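Local structure of 4-amino-4-deoxy-L-arabinose transferase or related glycosyltransferases of PMT family (Cupriavidus metallidurans, 5EZM) at residues M488-L493 with R564-V568. The protein probably transfers 4-amino-4-deoxy-L-arabinose from a polyprenyl phosphate carrier onto lipid A, as a zinc-binding membrane glycosyltransferase of the GT-C fold. Residues are numbered along the deposited sequence; the frame is centred on the assembly and turned at random.
Sequences MLDHTL and RRVVV
A buried salt bridge between Asp490 and Arg565 joins two parts of the C-terminal domain: the loop running from strand 483-486 to helix 493-497, and the residues entering strand 566-569 of the mixed sheet. The bridge is two-pronged. Arg565 NH2 gives a hydrogen bond to Asp490 OD2 at 2.8 Å, reaching that oxygen on its syn side, somewhat out of the carboxylate plane and with a bent N-H...O angle of 145°, while NE faces OD1; the NE distance refines implausibly short at 2.7 Å resolution, so its length is doubtful. Carboxylate and guanidinium lie 23° apart, nearly coplanar, although the two side chains cross at about a right angle. With CG between its own backbone N and carbonyl carbon (chi1 48°) and a bend at chi3, Arg565 presents its NE edge to the loop.

The same carboxylate caps the turn into helix 493-497. Thr492 N reaches Asp490 OD2 on the anti side at 3.3 Å, and Leu493 N approaches OD2 from above the carboxylate plane at 3.2 Å. Beside the bridge, Leu493 CD2 packs on Arg565 CD at 3.7 Å and extends to Val567 CG2 at 4.2 Å, with Ile473 of helix 470-474 touching both Leu493 and Val567. Met488 CE rests 3.6 Å from Arg564 O. Arg565 NH1 has further partners in Asp562 and Ala464 O, and Thr492 OG1 bonds to Ser465 O.

Two backbone N-H groups and Arg565 NH2 thus converge on Asp490 OD2 and would be expected to stabilise a charged carboxylate in this buried setting, tying the start of helix 493-497 to the residue that leads into strand 566-569.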
loop_
_atom_site.group_PDB
_atom_site.type_symbol
_atom_site.label_atom_id
_atom_site.label_comp_id
_atom_site.label_asym_id
_atom_site.label_seq_id
_atom_site.Cartn_x
_atom_site.Cartn_y
_atom_site.Cartn_z
ATOM N N MET A 488 -24.171 4.396 -2.893
ATOM C CA MET A 488 -23.008 4.780 -2.101
ATOM C C MET A 488 -22.275 3.517 -1.686
ATOM O O MET A 488 -22.838 2.679 -0.973
ATOM C CB MET A 488 -23.408 5.601 -0.872
ATOM C CG MET A 488 -22.328 5.664 0.200
ATOM S SD MET A 488 -22.597 6.950 1.437
ATOM C CE MET A 488 -22.003 8.401 0.570
ATOM N N LEU A 489 -21.033 3.377 -2.137
ATOM C CA LEU A 489 -20.187 2.249 -1.758
ATOM C C LEU A 489 -19.316 2.721 -0.602
ATOM O O LEU A 489 -18.195 3.193 -0.794
ATOM C CB LEU A 489 -19.354 1.757 -2.937
ATOM C CG LEU A 489 -18.436 0.564 -2.655
ATOM C CD1 LEU A 489 -19.197 -0.548 -1.946
ATOM C CD2 LEU A 489 -17.803 0.051 -3.946
ATOM N N ASP A 490 -19.850 2.609 0.610
ATOM C CA ASP A 490 -19.086 2.962 1.798
ATOM C C ASP A 490 -18.014 1.905 2.033
ATOM O O ASP A 490 -18.325 0.720 2.191
ATOM C CB ASP A 490 -20.006 3.082 3.007
ATOM C CG ASP A 490 -19.418 3.948 4.098
ATOM O OD1 ASP A 490 -20.180 4.722 4.708
ATOM O OD2 ASP A 490 -18.194 3.863 4.342
ATOM N N HIS A 491 -16.753 2.326 2.051
ATOM C CA HIS A 491 -15.651 1.378 2.120
ATOM C C HIS A 491 -15.183 1.082 3.539
ATOM O O HIS A 491 -14.464 0.098 3.740
ATOM C CB HIS A 491 -14.465 1.890 1.303
ATOM C CG HIS A 491 -14.711 1.913 -0.173
ATOM N ND1 HIS A 491 -14.678 0.774 -0.950
ATOM C CD2 HIS A 491 -14.979 2.936 -1.016
ATOM C CE1 HIS A 491 -14.917 1.096 -2.209
ATOM N NE2 HIS A 491 -15.102 2.403 -2.276
ATOM N N THR A 492 -15.564 1.892 4.521
ATOM C CA THR A 492 -15.068 1.720 5.881
ATOM C C THR A 492 -16.151 1.387 6.891
ATOM O O THR A 492 -15.899 0.610 7.816
ATOM C CB THR A 492 -14.332 2.983 6.336
ATOM O OG1 THR A 492 -15.210 4.110 6.232
ATOM C CG2 THR A 492 -13.104 3.220 5.473
ATOM N N LEU A 493 -17.348 1.955 6.748
ATOM C CA LEU A 493 -18.396 1.722 7.739
ATOM C C LEU A 493 -18.855 0.268 7.810
ATOM O O LEU A 493 -19.040 -0.233 8.934
ATOM C CB LEU A 493 -19.586 2.653 7.474
ATOM C CG LEU A 493 -20.729 2.567 8.489
ATOM C CD1 LEU A 493 -20.256 3.013 9.860
ATOM C CD2 LEU A 493 -21.913 3.399 8.039
ATOM N N ARG A 564 -19.981 12.688 5.967
ATOM C CA ARG A 564 -19.978 12.035 4.669
ATOM C C ARG A 564 -21.147 11.088 4.443
ATOM O O ARG A 564 -21.322 10.616 3.313
ATOM C CB ARG A 564 -18.666 11.258 4.467
ATOM C CG ARG A 564 -17.418 12.134 4.457
ATOM C CD ARG A 564 -16.158 11.334 4.141
ATOM N NE ARG A 564 -16.228 10.686 2.833
ATOM C CZ ARG A 564 -16.500 9.397 2.647
ATOM N NH1 ARG A 564 -16.723 8.607 3.687
ATOM N NH2 ARG A 564 -16.548 8.896 1.419
ATOM N N ARG A 565 -21.951 10.797 5.463
ATOM C CA ARG A 565 -22.984 9.785 5.315
ATOM C C ARG A 565 -24.148 10.081 6.249
ATOM O O ARG A 565 -23.974 10.639 7.338
ATOM C CB ARG A 565 -22.424 8.376 5.581
ATOM C CG ARG A 565 -21.592 8.277 6.849
ATOM C CD ARG A 565 -21.073 6.873 7.140
ATOM N NE ARG A 565 -19.984 6.450 6.264
ATOM C CZ ARG A 565 -18.721 6.866 6.361
ATOM N NH1 ARG A 565 -18.365 7.750 7.286
ATOM N NH2 ARG A 565 -17.808 6.404 5.515
ATOM N N VAL A 566 -25.340 9.715 5.787
ATOM C CA VAL A 566 -26.563 9.694 6.577
ATOM C C VAL A 566 -27.027 8.246 6.644
ATOM O O VAL A 566 -27.073 7.557 5.614
ATOM C CB VAL A 566 -27.656 10.589 5.962
ATOM C CG1 VAL A 566 -28.884 10.632 6.862
ATOM C CG2 VAL A 566 -27.124 11.986 5.697
ATOM N N VAL A 567 -27.354 7.786 7.849
ATOM C CA VAL A 567 -27.769 6.409 8.093
ATOM C C VAL A 567 -29.168 6.439 8.684
ATOM O O VAL A 567 -29.379 6.999 9.772
ATOM C CB VAL A 567 -26.797 5.672 9.026
ATOM C CG1 VAL A 567 -27.243 4.228 9.213
ATOM C CG2 VAL A 567 -25.380 5.737 8.472
ATOM N N VAL A 568 -30.117 5.819 7.980
ATOM C CA VAL A 568 -31.535 5.923 8.293
ATOM C C VAL A 568 -32.127 4.528 8.465
ATOM O O VAL A 568 -31.504 3.514 8.144
ATOM C CB VAL A 568 -32.305 6.698 7.207
ATOM C CG1 VAL A 568 -31.711 8.086 7.023
ATOM C CG2 VAL A 568 -32.273 5.929 5.898
#